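Local atomic coordinates of galectin-1 (Bufo arenarum, PDB entry 1A78), a protein that binds beta-galactosides as a homodimeric lectin and may regulate apoptosis and cell differentiation. Residues A[22-27]-A[84-89]; A[29-34]-A[124-129]; A[44-49]-A[97-102]; A[90-95]-A[109-114]. All blocks are in the same frame, centred on the assembly; numbering follows the deposited sequence.

Contact 1: A[22-27]-A[84-89]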
loop_
_atom_site.group_PDB
_atom_site.type_symbol
_atom_site.label_atom_id
_atom_site.label_comp_id
_atom_site.label_asym_id
_atom_site.label_seq_id
_atom_site.Cartn_x
_atom_site.Cartn_y
_atom_site.Cartn_z
ATOM N N GLY A 22 5.716 8.547 5.827
ATOM C CA GLY A 22 6.082 9.214 4.599
ATOM C C GLY A 22 6.846 10.489 4.841
ATOM O O GLY A 22 7.201 10.802 5.977
ATOM N N SER A 23 7.127 11.211 3.763
ATOM C CA SER A 23 7.850 12.466 3.851
ATOM C C SER A 23 7.023 13.682 3.445
ATOM O O SER A 23 6.309 13.672 2.428
ATOM C CB SER A 23 9.130 12.416 3.020
ATOM O OG SER A 23 10.124 11.674 3.692
ATOM N N ILE A 24 7.115 14.712 4.285
ATOM C CA ILE A 24 6.433 15.979 4.089
ATOM C C ILE A 24 7.367 16.877 3.305
ATOM O O ILE A 24 8.540 17.023 3.663
ATOM C CB ILE A 24 6.174 16.712 5.429
ATOM C CG1 ILE A 24 5.281 15.891 6.354
ATOM C CG2 ILE A 24 5.537 18.070 5.170
ATOM C CD1 ILE A 24 4.907 16.645 7.622
ATOM N N PRO A 25 6.889 17.431 2.183
ATOM C CA PRO A 25 7.739 18.330 1.383
ATOM C C PRO A 25 8.112 19.602 2.210
ATOM O O PRO A 25 7.400 20.002 3.146
ATOM C CB PRO A 25 6.840 18.659 0.189
ATOM C CG PRO A 25 6.001 17.396 0.052
ATOM C CD PRO A 25 5.646 17.080 1.467
ATOM N N PRO A 26 9.231 20.257 1.864
ATOM C CA PRO A 26 9.677 21.463 2.582
ATOM C C PRO A 26 8.742 22.650 2.361
ATOM O O PRO A 26 8.695 23.577 3.164
ATOM C CB PRO A 26 11.056 21.717 1.985
ATOM C CG PRO A 26 10.853 21.308 0.536
ATOM C CD PRO A 26 10.063 20.010 0.667
ATOM N N ASP A 27 8.033 22.636 1.242
ATOM C CA ASP A 27 7.096 23.694 0.926
ATOM C C ASP A 27 5.763 23.002 0.767
ATOM O O ASP A 27 5.280 22.818 -0.349
ATOM C CB ASP A 27 7.509 24.408 -0.373
ATOM C CG ASP A 27 8.678 25.384 -0.164
ATOM O OD1 ASP A 27 8.570 26.267 0.725
ATOM O OD2 ASP A 27 9.702 25.260 -0.883
ATOM N N ALA A 84 10.056 17.176 6.457
ATOM C CA ALA A 84 10.422 16.102 7.397
ATOM C C ALA A 84 9.550 14.856 7.221
ATOM O O ALA A 84 8.623 14.853 6.423
ATOM C CB ALA A 84 10.349 16.594 8.830
ATOM N N GLU A 85 9.866 13.800 7.959
ATOM C CA GLU A 85 9.125 12.544 7.890
ATOM C C GLU A 85 7.994 12.450 8.906
ATOM O O GLU A 85 8.138 12.895 10.041
ATOM C CB GLU A 85 10.063 11.372 8.145
ATOM C CG GLU A 85 10.966 11.014 6.986
ATOM C CD GLU A 85 11.440 9.564 7.058
ATOM O OE1 GLU A 85 10.587 8.653 6.875
ATOM O OE2 GLU A 85 12.661 9.346 7.283
ATOM N N VAL A 86 6.881 11.834 8.526
ATOM C CA VAL A 86 5.779 11.672 9.454
ATOM C C VAL A 86 5.347 10.228 9.548
ATOM O O VAL A 86 5.573 9.443 8.622
ATOM C CB VAL A 86 4.555 12.499 9.049
ATOM C CG1 VAL A 86 4.851 13.945 9.233
ATOM C CG2 VAL A 86 4.163 12.220 7.612
ATOM N N MET A 87 4.682 9.896 10.648
ATOM C CA MET A 87 4.162 8.558 10.863
ATOM C C MET A 87 2.883 8.681 11.693
ATOM O O MET A 87 2.909 9.218 12.801
ATOM C CB MET A 87 5.207 7.712 11.563
ATOM C CG MET A 87 4.733 6.364 11.989
ATOM S SD MET A 87 6.054 5.496 12.871
ATOM C CE MET A 87 7.335 6.783 13.056
ATOM N N VAL A 88 1.755 8.253 11.127
ATOM C CA VAL A 88 0.453 8.329 11.791
ATOM C C VAL A 88 -0.165 6.927 11.801
ATOM O O VAL A 88 0.033 6.159 10.858
ATOM C CB VAL A 88 -0.545 9.311 11.023
ATOM C CG1 VAL A 88 -1.752 9.659 11.904
ATOM C CG2 VAL A 88 0.159 10.586 10.575
ATOM N N CYS A 89 -0.941 6.615 12.832
ATOM C CA CYS A 89 -1.601 5.330 12.933
ATOM C C CYS A 89 -3.071 5.569 13.201
ATOM O O CYS A 89 -3.443 6.519 13.885
ATOM C CB CYS A 89 -0.994 4.511 14.051
ATOM S SG CYS A 89 0.772 4.664 14.055
#
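The carbonyl oxygen of Gly22 takes two approaches from the facing strand: Val86 N donates to Gly22 O at 2.8 Å (N-H...O 162°), and Glu85 CA brings a weaker C-H to the same oxygen at 3.2 Å. Gly22 N returns a bond of 2.9 Å to Val86 O, which makes Gly22 and Val86 an antiparallel hydrogen-bonded pair in the five-stranded sheet of the galectin beta-sandwich. Ser23 and Glu85 follow as the non-hydrogen-bonded pair, their CA atoms 4.2 Å apart. On the face carrying these two residues, Ser23 OG rests against Glu85 CG at 3.5 Å, and the Glu85 carboxylate has a long, weak ion pair with Lys129 of the strand on the far side of 16-23. The face carrying Val86 is the inner one, where Val86 also touches Leu126 and Phe80. Ile24 crosses the Val86 side chain at about a right angle. Ile24 CG1 stands beside its own backbone N (chi1 -61°), a setting that brings it to 4.0 Å from Val86 CG2. Beyond the last bridge the pairing runs on for one more bond, from Ile24 N to Ala84 O, 2.6 Å long and close to straight at 165°.

Contact 2: A[29-34]-A[124-129]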
loop_
_atom_site.group_PDB
_atom_site.type_symbol
_atom_site.label_atom_id
_atom_site.label_comp_id
_atom_site.label_asym_id
_atom_site.label_seq_id
_atom_site.Cartn_x
_atom_site.Cartn_y
_atom_site.Cartn_z
ATOM N N LYS A 29 1.837 23.017 1.934
ATOM C CA LYS A 29 0.772 23.824 2.512
ATOM C C LYS A 29 -0.058 22.968 3.465
ATOM O O LYS A 29 -0.523 23.436 4.492
ATOM C CB LYS A 29 -0.094 24.424 1.399
ATOM C CG LYS A 29 -0.891 23.380 0.544
ATOM C CD LYS A 29 -0.410 23.215 -0.943
ATOM C CE LYS A 29 1.041 22.670 -1.054
ATOM N NZ LYS A 29 1.311 21.420 -0.241
ATOM N N GLY A 30 -0.203 21.692 3.127
ATOM C CA GLY A 30 -0.949 20.754 3.951
ATOM C C GLY A 30 -0.979 19.385 3.279
ATOM O O GLY A 30 -0.691 19.289 2.075
ATOM N N PHE A 31 -1.266 18.328 4.038
ATOM C CA PHE A 31 -1.358 16.984 3.453
ATOM C C PHE A 31 -2.540 16.275 4.078
ATOM O O PHE A 31 -3.064 16.720 5.126
ATOM C CB PHE A 31 -0.064 16.170 3.633
ATOM C CG PHE A 31 0.192 15.741 5.042
ATOM C CD1 PHE A 31 -0.341 14.547 5.527
ATOM C CD2 PHE A 31 0.979 16.521 5.882
ATOM C CE1 PHE A 31 -0.096 14.134 6.820
ATOM C CE2 PHE A 31 1.233 16.117 7.178
ATOM C CZ PHE A 31 0.700 14.922 7.655
ATOM N N ALA A 32 -2.968 15.183 3.439
ATOM C CA ALA A 32 -4.115 14.412 3.896
ATOM C C ALA A 32 -3.908 12.914 3.788
ATOM O O ALA A 32 -3.048 12.445 3.057
ATOM C CB ALA A 32 -5.374 14.818 3.101
ATOM N N VAL A 33 -4.684 12.189 4.573
ATOM C CA VAL A 33 -4.708 10.737 4.584
ATOM C C VAL A 33 -6.197 10.421 4.614
ATOM O O VAL A 33 -6.908 10.894 5.503
ATOM C CB VAL A 33 -4.024 10.148 5.837
ATOM C CG1 VAL A 33 -4.265 8.630 5.903
ATOM C CG2 VAL A 33 -2.514 10.449 5.790
ATOM N N ASN A 34 -6.682 9.635 3.660
ATOM C CA ASN A 34 -8.108 9.326 3.615
ATOM C C ASN A 34 -8.380 7.849 3.830
ATOM O O ASN A 34 -7.601 7.019 3.371
ATOM C CB ASN A 34 -8.673 9.757 2.253
ATOM C CG ASN A 34 -8.317 11.180 1.912
ATOM O OD1 ASN A 34 -8.731 12.101 2.597
ATOM N ND2 ASN A 34 -7.521 11.369 0.886
ATOM N N GLU A 124 -2.512 12.337 0.058
ATOM C CA GLU A 124 -2.470 13.479 -0.831
ATOM C C GLU A 124 -1.347 14.398 -0.368
ATOM O O GLU A 124 -1.314 14.802 0.798
ATOM C CB GLU A 124 -3.777 14.265 -0.785
ATOM C CG GLU A 124 -5.074 13.501 -1.030
ATOM C CD GLU A 124 -6.299 14.391 -0.759
ATOM O OE1 GLU A 124 -6.115 15.627 -0.601
ATOM O OE2 GLU A 124 -7.444 13.872 -0.688
ATOM N N GLY A 125 -0.419 14.708 -1.263
ATOM C CA GLY A 125 0.655 15.614 -0.915
ATOM C C GLY A 125 1.590 15.167 0.188
ATOM O O GLY A 125 2.118 15.987 0.942
ATOM N N LEU A 126 1.848 13.869 0.234
ATOM C CA LEU A 126 2.724 13.278 1.232
ATOM C C LEU A 126 3.457 12.155 0.494
ATOM O O LEU A 126 2.831 11.357 -0.213
ATOM C CB LEU A 126 1.861 12.709 2.354
ATOM C CG LEU A 126 2.544 12.128 3.571
ATOM C CD1 LEU A 126 3.255 13.210 4.347
ATOM C CD2 LEU A 126 1.510 11.441 4.418
ATOM N N ALA A 127 4.783 12.148 0.574
ATOM C CA ALA A 127 5.569 11.110 -0.094
ATOM C C ALA A 127 5.516 9.813 0.706
ATOM O O ALA A 127 5.937 9.769 1.852
ATOM C CB ALA A 127 7.026 11.561 -0.290
ATOM N N PHE A 128 4.966 8.777 0.090
ATOM C CA PHE A 128 4.829 7.454 0.683
ATOM C C PHE A 128 6.170 6.751 0.939
ATOM O O PHE A 128 7.092 6.821 0.138
ATOM C CB PHE A 128 3.965 6.614 -0.267
ATOM C CG PHE A 128 3.924 5.146 0.053
ATOM C CD1 PHE A 128 3.097 4.662 1.051
ATOM C CD2 PHE A 128 4.710 4.249 -0.665
ATOM C CE1 PHE A 128 3.051 3.311 1.332
ATOM C CE2 PHE A 128 4.675 2.899 -0.393
ATOM C CZ PHE A 128 3.846 2.426 0.604
ATOM N N LYS A 129 6.300 6.117 2.088
ATOM C CA LYS A 129 7.510 5.361 2.377
ATOM C C LYS A 129 7.084 3.942 2.737
ATOM O O LYS A 129 7.641 2.989 2.232
ATOM C CB LYS A 129 8.343 6.005 3.498
ATOM C CG LYS A 129 8.974 7.336 3.086
ATOM C CD LYS A 129 10.115 7.754 4.010
ATOM C CE LYS A 129 10.922 8.910 3.395
ATOM N NZ LYS A 129 12.212 9.216 4.114
HETATM O O HOH W 1 2.828 19.255 -0.081
#
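Ala32 and Glu124 pair antiparallel through two backbone bonds, Ala32 N to Glu124 O at 3.1 Å and Glu124 N to Ala32 O at 3.0 Å. This bridge lies in the six-stranded sheet of the galectin beta-sandwich, at the point where strand 118-124 ends and the chain leaves for strand 127-133 of the other sheet. Gly125 makes the turn with a positive phi of 63°, after which Leu126 lies between the sheets. Phe31 meets it there. With CG set between the backbone N and the carbonyl carbon (chi1 71°), the Phe31 ring offers a face to Leu126, whose CD1 stands 4.0 Å from the ring centroid in a CH-pi contact. The second branch reaches the rim, Leu126 CD2 lying 3.8 Å from Phe31 CD1, and Phe80 also meets the Phe31 ring edge-to-face.

On the face carrying Ala32 and Glu124 the chemistry is polar. The extended Glu124 side chain passes Ala32 CB and receives Asn34 ND2 on OE2 at 3.0 Å, from above the carboxylate plane, with the amide and carboxylate turned 46° apart. Asn34 ND2 also bonds Ser122 OG, and Asn34 OD1 bonds His45 ND1, so the amide is held at both ends. His45 is a galactoside-binding residue, and Asn34 probably helps to orient it from the second shell. Just before strand 30-35 a water links the two segments, its O 2.6 Å from Lys29 NZ and weakly bonded, at 3.5 Å, to Gly125 O.

Contact 3: A[44-49]-A[97-102]. With YIO (1-thio-beta-D-galactopyranose), chain C; GAL (beta-D-galactopyranose), chain B.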
loop_
_atom_site.group_PDB
_atom_site.type_symbol
_atom_site.label_atom_id
_atom_site.label_comp_id
_atom_site.label_asym_id
_atom_site.label_seq_id
_atom_site.Cartn_x
_atom_site.Cartn_y
_atom_site.Cartn_z
ATOM N N LEU A 44 -13.065 8.845 7.122
ATOM C CA LEU A 44 -12.182 9.817 7.724
ATOM C C LEU A 44 -11.272 10.495 6.718
ATOM O O LEU A 44 -10.572 9.813 5.980
ATOM C CB LEU A 44 -11.258 9.166 8.784
ATOM C CG LEU A 44 -10.115 10.068 9.358
ATOM C CD1 LEU A 44 -10.688 11.312 10.077
ATOM C CD2 LEU A 44 -9.241 9.320 10.334
ATOM N N HIS A 45 -11.325 11.828 6.672
ATOM C CA HIS A 45 -10.422 12.657 5.864
ATOM C C HIS A 45 -9.625 13.417 6.945
ATOM O O HIS A 45 -10.182 14.251 7.680
ATOM C CB HIS A 45 -11.166 13.654 4.963
ATOM C CG HIS A 45 -10.289 14.743 4.395
ATOM N ND1 HIS A 45 -9.516 14.577 3.263
ATOM C CD2 HIS A 45 -10.084 16.024 4.794
ATOM C CE1 HIS A 45 -8.871 15.699 2.988
ATOM N NE2 HIS A 45 -9.198 16.594 3.901
ATOM N N PHE A 46 -8.353 13.048 7.073
ATOM C CA PHE A 46 -7.419 13.607 8.041
ATOM C C PHE A 46 -6.540 14.621 7.311
ATOM O O PHE A 46 -5.611 14.246 6.611
ATOM C CB PHE A 46 -6.589 12.450 8.595
ATOM C CG PHE A 46 -5.496 12.866 9.505
ATOM C CD1 PHE A 46 -4.249 13.198 8.998
ATOM C CD2 PHE A 46 -5.715 12.945 10.867
ATOM C CE1 PHE A 46 -3.241 13.611 9.834
ATOM C CE2 PHE A 46 -4.707 13.356 11.724
ATOM C CZ PHE A 46 -3.470 13.693 11.210
ATOM N N ASN A 47 -6.790 15.908 7.508
ATOM C CA ASN A 47 -6.038 16.933 6.797
ATOM C C ASN A 47 -5.186 17.837 7.714
ATOM O O ASN A 47 -5.730 18.618 8.499
ATOM C CB ASN A 47 -7.059 17.749 5.993
ATOM C CG ASN A 47 -6.431 18.757 5.048
ATOM O OD1 ASN A 47 -7.147 19.595 4.510
ATOM N ND2 ASN A 47 -5.121 18.668 4.800
ATOM N N ALA A 48 -3.862 17.705 7.638
ATOM C CA ALA A 48 -2.958 18.522 8.448
ATOM C C ALA A 48 -2.619 19.763 7.630
ATOM O O ALA A 48 -1.877 19.687 6.643
ATOM C CB ALA A 48 -1.688 17.754 8.801
ATOM N N ARG A 49 -3.149 20.907 8.056
ATOM C CA ARG A 49 -2.956 22.179 7.372
ATOM C C ARG A 49 -1.861 23.081 7.913
ATOM O O ARG A 49 -2.013 23.699 8.948
ATOM C CB ARG A 49 -4.286 22.944 7.354
ATOM C CG ARG A 49 -5.402 22.175 6.654
ATOM C CD ARG A 49 -6.715 22.940 6.595
ATOM N NE ARG A 49 -7.718 22.220 5.811
ATOM C CZ ARG A 49 -8.966 22.634 5.594
ATOM N NH1 ARG A 49 -9.403 23.786 6.096
ATOM N NH2 ARG A 49 -9.796 21.872 4.902
ATOM N N ILE A 97 -12.651 6.120 15.356
ATOM C CA ILE A 97 -11.350 5.791 14.815
ATOM C C ILE A 97 -10.390 6.544 15.694
ATOM O O ILE A 97 -10.596 7.721 15.955
ATOM C CB ILE A 97 -11.202 6.259 13.352
ATOM C CG1 ILE A 97 -12.123 5.414 12.459
ATOM C CG2 ILE A 97 -9.738 6.184 12.921
ATOM C CD1 ILE A 97 -12.238 5.858 11.007
ATOM N N ILE A 98 -9.397 5.856 16.234
ATOM C CA ILE A 98 -8.418 6.492 17.092
ATOM C C ILE A 98 -7.186 6.824 16.257
ATOM O O ILE A 98 -6.683 5.960 15.540
ATOM C CB ILE A 98 -8.072 5.565 18.276
ATOM C CG1 ILE A 98 -9.322 5.393 19.143
ATOM C CG2 ILE A 98 -6.893 6.116 19.082
ATOM C CD1 ILE A 98 -9.462 4.031 19.835
ATOM N N ILE A 99 -6.752 8.087 16.301
ATOM C CA ILE A 99 -5.580 8.549 15.562
ATOM C C ILE A 99 -4.439 8.798 16.566
ATOM O O ILE A 99 -4.633 9.511 17.552
ATOM C CB ILE A 99 -5.874 9.869 14.784
ATOM C CG1 ILE A 99 -7.070 9.703 13.827
ATOM C CG2 ILE A 99 -4.645 10.284 13.976
ATOM C CD1 ILE A 99 -8.428 10.011 14.406
ATOM N N LYS A 100 -3.259 8.220 16.320
ATOM C CA LYS A 100 -2.127 8.382 17.221
ATOM C C LYS A 100 -0.919 8.854 16.447
ATOM O O LYS A 100 -0.682 8.425 15.316
ATOM C CB LYS A 100 -1.814 7.081 17.963
ATOM C CG LYS A 100 -2.952 6.067 17.954
ATOM C CD LYS A 100 -2.914 5.121 19.154
ATOM C CE LYS A 100 -3.973 3.999 19.034
ATOM N NZ LYS A 100 -4.018 3.055 20.226
ATOM N N PHE A 101 -0.169 9.762 17.061
ATOM C CA PHE A 101 1.008 10.361 16.454
ATOM C C PHE A 101 2.241 9.773 17.097
ATOM O O PHE A 101 2.196 9.340 18.251
ATOM C CB PHE A 101 0.970 11.889 16.656
ATOM C CG PHE A 101 -0.268 12.545 16.087
ATOM C CD1 PHE A 101 -0.546 12.475 14.722
ATOM C CD2 PHE A 101 -1.203 13.140 16.925
ATOM C CE1 PHE A 101 -1.731 12.971 14.211
ATOM C CE2 PHE A 101 -2.394 13.642 16.426
ATOM C CZ PHE A 101 -2.660 13.555 15.067
ATOM N N SER A 102 3.347 9.757 16.363
ATOM C CA SER A 102 4.591 9.212 16.894
ATOM C C SER A 102 4.915 9.909 18.206
ATOM O O SER A 102 5.552 9.342 19.096
ATOM C CB SER A 102 5.723 9.425 15.898
ATOM O OG SER A 102 5.711 10.750 15.410
HETATM C C1 YIO C . -12.445 21.700 2.439
HETATM C C2 YIO C . -11.242 21.167 1.702
HETATM C C3 YIO C . -11.340 19.660 1.569
HETATM C C4 YIO C . -11.394 19.071 2.951
HETATM C C5 YIO C . -12.581 19.668 3.708
HETATM C C6 YIO C . -12.633 19.219 5.145
HETATM O O2 YIO C . -11.177 21.752 0.422
HETATM O O3 YIO C . -10.192 19.174 0.900
HETATM O O4 YIO C . -10.176 19.348 3.622
HETATM O O5 YIO C . -12.527 21.107 3.732
HETATM O O6 YIO C . -13.930 19.452 5.671
HETATM S S1 YIO C . -12.044 23.436 2.775
HETATM C C1 GAL B . -13.561 23.886 3.688
HETATM C C2 GAL B . -13.186 24.658 4.964
HETATM C C3 GAL B . -14.437 24.955 5.800
HETATM C C4 GAL B . -15.482 25.677 4.939
HETATM C C5 GAL B . -15.783 24.831 3.721
HETATM C C6 GAL B . -16.774 25.543 2.832
HETATM O O2 GAL B . -12.266 23.920 5.748
HETATM O O3 GAL B . -14.081 25.761 6.912
HETATM O O4 GAL B . -14.977 26.934 4.498
HETATM O O5 GAL B . -14.560 24.628 2.954
HETATM O O6 GAL B . -16.820 24.951 1.553
#
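Leu44 reaches across the sandwich interior toward Ile97 and Ile99. Its CB lies 4.1 Å from Ile97 CD1; CG then stands anti to the backbone N (chi1 171°), carrying CD2 to the seam between the two isoleucines, 4.1 Å from Ile97 CG2 and 4.1 Å from Ile99 CG1, the latter a tip-to-tip meeting. Two residues on, Phe46 repeats the inward reach: its CE2 lies 3.8 Å from Ile99 CG2, and its CZ comes to the edge of the Phe101 ring, 3.5 Å from Phe101 CE1. The short strand axes are 10.6 Å apart and turned by 20°, and lie in the two facing sheets of the galectin sandwich, joined here by side chains alone. The outward face of strand 44-49 presents His45, Asn47 and Arg49 to the bound thio-digalactose. Asn47 OD1 accepts Arg49 NE at 3.0 Å, almost straight (172°) and in the guanidinium plane, which helps to set the rotation of that group, with Asp55 salt-bridged to NH1. Arg49 NH2 donates to O4 of the thiogalactose at 2.9 Å, and NH1 to O2 of the second galactose. One strand thus splits its chemistry, hydrocarbon packing behind and directed hydrogen bonds to sugar hydroxyls in front.

Contact 4: A[90-95]-A[109-114]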
loop_
_atom_site.group_PDB
_atom_site.type_symbol
_atom_site.label_atom_id
_atom_site.label_comp_id
_atom_site.label_asym_id
_atom_site.label_seq_id
_atom_site.Cartn_x
_atom_site.Cartn_y
_atom_site.Cartn_z
ATOM N N PHE A 90 -3.901 4.724 12.607
ATOM C CA PHE A 90 -5.339 4.809 12.726
ATOM C C PHE A 90 -5.821 3.451 13.151
ATOM O O PHE A 90 -5.577 2.454 12.476
ATOM C CB PHE A 90 -5.980 5.138 11.367
ATOM C CG PHE A 90 -5.363 6.285 10.678
ATOM C CD1 PHE A 90 -4.254 6.105 9.874
ATOM C CD2 PHE A 90 -5.864 7.570 10.862
ATOM C CE1 PHE A 90 -3.632 7.196 9.262
ATOM C CE2 PHE A 90 -5.258 8.675 10.257
ATOM C CZ PHE A 90 -4.142 8.494 9.461
ATOM N N GLU A 91 -6.570 3.432 14.233
ATOM C CA GLU A 91 -7.111 2.224 14.775
ATOM C C GLU A 91 -8.599 2.336 14.559
ATOM O O GLU A 91 -9.202 3.355 14.894
ATOM C CB GLU A 91 -6.779 2.165 16.259
ATOM C CG GLU A 91 -7.134 0.868 16.946
ATOM C CD GLU A 91 -7.044 1.016 18.448
ATOM O OE1 GLU A 91 -5.978 1.443 18.964
ATOM O OE2 GLU A 91 -8.063 0.764 19.113
ATOM N N TYR A 92 -9.200 1.286 14.014
ATOM C CA TYR A 92 -10.621 1.278 13.721
ATOM C C TYR A 92 -11.396 0.476 14.738
ATOM O O TYR A 92 -11.078 -0.673 15.013
ATOM C CB TYR A 92 -10.840 0.712 12.312
ATOM C CG TYR A 92 -12.275 0.550 11.870
ATOM C CD1 TYR A 92 -13.270 1.449 12.268
ATOM C CD2 TYR A 92 -12.636 -0.488 11.013
ATOM C CE1 TYR A 92 -14.577 1.314 11.814
ATOM C CE2 TYR A 92 -13.949 -0.627 10.556
ATOM C CZ TYR A 92 -14.908 0.274 10.955
ATOM O OH TYR A 92 -16.196 0.142 10.480
ATOM N N GLN A 93 -12.380 1.130 15.339
ATOM C CA GLN A 93 -13.281 0.525 16.299
ATOM C C GLN A 93 -14.660 0.827 15.674
ATOM O O GLN A 93 -14.803 1.792 14.926
ATOM C CB GLN A 93 -13.092 1.181 17.660
ATOM C CG GLN A 93 -11.677 0.989 18.268
ATOM C CD GLN A 93 -11.415 -0.445 18.766
ATOM O OE1 GLN A 93 -12.339 -1.159 19.143
ATOM N NE2 GLN A 93 -10.157 -0.865 18.747
ATOM N N THR A 94 -15.667 0.003 15.918
ATOM C CA THR A 94 -16.965 0.230 15.275
ATOM C C THR A 94 -17.661 1.570 15.540
ATOM O O THR A 94 -18.597 1.947 14.822
ATOM C CB THR A 94 -17.964 -0.900 15.626
ATOM O OG1 THR A 94 -17.898 -1.179 17.031
ATOM C CG2 THR A 94 -17.647 -2.171 14.833
ATOM N N GLN A 95 -17.211 2.280 16.569
ATOM C CA GLN A 95 -17.834 3.532 16.959
ATOM C C GLN A 95 -16.992 4.764 16.701
ATOM O O GLN A 95 -17.535 5.851 16.503
ATOM C CB GLN A 95 -18.221 3.461 18.440
ATOM C CG GLN A 95 -17.135 2.811 19.323
ATOM C CD GLN A 95 -17.473 2.857 20.811
ATOM O OE1 GLN A 95 -16.601 3.128 21.655
ATOM N NE2 GLN A 95 -18.743 2.600 21.145
ATOM N N PHE A 109 -12.097 10.280 16.216
ATOM C CA PHE A 109 -13.081 10.860 15.299
ATOM C C PHE A 109 -14.220 9.858 15.283
ATOM O O PHE A 109 -13.976 8.665 15.355
ATOM C CB PHE A 109 -12.503 11.016 13.902
ATOM C CG PHE A 109 -13.434 11.728 12.933
ATOM C CD1 PHE A 109 -13.616 13.113 13.009
ATOM C CD2 PHE A 109 -14.126 11.011 11.944
ATOM C CE1 PHE A 109 -14.467 13.768 12.124
ATOM C CE2 PHE A 109 -14.979 11.658 11.048
ATOM C CZ PHE A 109 -15.153 13.031 11.135
ATOM N N PRO A 110 -15.483 10.318 15.254
ATOM C CA PRO A 110 -16.593 9.365 15.244
ATOM C C PRO A 110 -16.819 8.667 13.888
ATOM O O PRO A 110 -16.579 9.248 12.814
ATOM C CB PRO A 110 -17.783 10.246 15.613
ATOM C CG PRO A 110 -17.455 11.505 14.923
ATOM C CD PRO A 110 -15.997 11.699 15.263
ATOM N N VAL A 111 -17.258 7.416 13.953
ATOM C CA VAL A 111 -17.554 6.643 12.769
ATOM C C VAL A 111 -19.004 6.954 12.432
ATOM O O VAL A 111 -19.920 6.462 13.086
ATOM C CB VAL A 111 -17.352 5.143 13.028
ATOM C CG1 VAL A 111 -18.032 4.322 11.941
ATOM C CG2 VAL A 111 -15.868 4.845 13.046
ATOM N N ARG A 112 -19.209 7.783 11.415
ATOM C CA ARG A 112 -20.554 8.192 11.024
ATOM C C ARG A 112 -21.272 7.131 10.198
ATOM O O ARG A 112 -22.474 7.209 9.980
ATOM C CB ARG A 112 -20.499 9.576 10.360
ATOM C CG ARG A 112 -19.481 10.451 11.104
ATOM C CD ARG A 112 -19.790 11.937 11.153
ATOM N NE ARG A 112 -18.807 12.703 10.400
ATOM C CZ ARG A 112 -18.346 13.909 10.722
ATOM N NH1 ARG A 112 -18.757 14.529 11.815
ATOM N NH2 ARG A 112 -17.502 14.520 9.903
ATOM N N LYS A 113 -20.545 6.078 9.852
ATOM C CA LYS A 113 -21.095 4.966 9.086
ATOM C C LYS A 113 -20.254 3.741 9.369
ATOM O O LYS A 113 -19.064 3.725 9.066
ATOM C CB LYS A 113 -21.048 5.266 7.588
ATOM C CG LYS A 113 -21.568 4.136 6.733
ATOM C CD LYS A 113 -21.697 4.560 5.304
ATOM C CE LYS A 113 -22.200 3.394 4.485
ATOM N NZ LYS A 113 -23.514 2.875 4.964
ATOM N N VAL A 114 -20.850 2.729 9.986
ATOM C CA VAL A 114 -20.082 1.528 10.278
ATOM C C VAL A 114 -20.081 0.577 9.090
ATOM O O VAL A 114 -21.128 0.219 8.543
ATOM C CB VAL A 114 -20.514 0.797 11.561
ATOM C CG1 VAL A 114 -19.262 0.434 12.360
ATOM C CG2 VAL A 114 -21.425 1.654 12.398
#
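Val111 is the tightly packed side of this contact. Its backbone N donates to Gln95 O at 3.0 Å with an almost straight N-H...O angle of 170°, although the donor stands 47° out of the carbonyl plane. The side chain turns toward the facing segment: CG1 takes the place anti to the backbone N (chi1 164°), while CG2, beside that N, comes to 3.7 Å from Gln93 O. The same CG2 meets the edge of the Tyr92 ring, 4.0 Å from CE1 and near the ring plane, the two side chains crossing at about a right angle, and it also packs on Ile97. Tyr92 is buried, and its hydroxyl is bonded to Leu115 O just past the second segment.

In the galectin sandwich strands 85-92 and 106-110 flank strand 96-101, so residues 93-95 form the turn into that middle strand and the chain after Pro110 folds back against this turn.

The outer side faces solvent but is not slack: exposed Val114 brings CG1 within 3.0 Å of Thr94 O, a doubtfully short approach, and to 3.6 Å from Tyr92 OH. The CB of Gln95 points away from the facing segment; this residue takes part through its carbonyl. Gln93 folds its side chain back to strand residue Glu91, Gln93 NE2 bonding Glu91 OE2 at 2.7 Å on the anti side of a carboxylate whose OE1 is salt-bridged to Lys100.

Contacts 2 and 3 are buried, contact 1 partly so, and contact 4 lies at the surface. Contacts 1 and 4 use two ends of strand 85-92, their centres about 24 Å apart on opposite sides of the chain's centre. Contact 1 is mostly backbone pairing within one sheet, whereas contact 4 joins a turn to a loop with a single backbone bond. Contact 3 spans the two sheets through hydrocarbon alone. Contact 2 mixes both modes, and its Asn34 and Phe31 bond His45 and Asn47 of contact 3, tying it to the sugar site. Contacts 1 and 2 join through a probable backbone bond, Ser23 N to Ala127 O, as well as by packing; Val88 packs on Ile99 of contact 3.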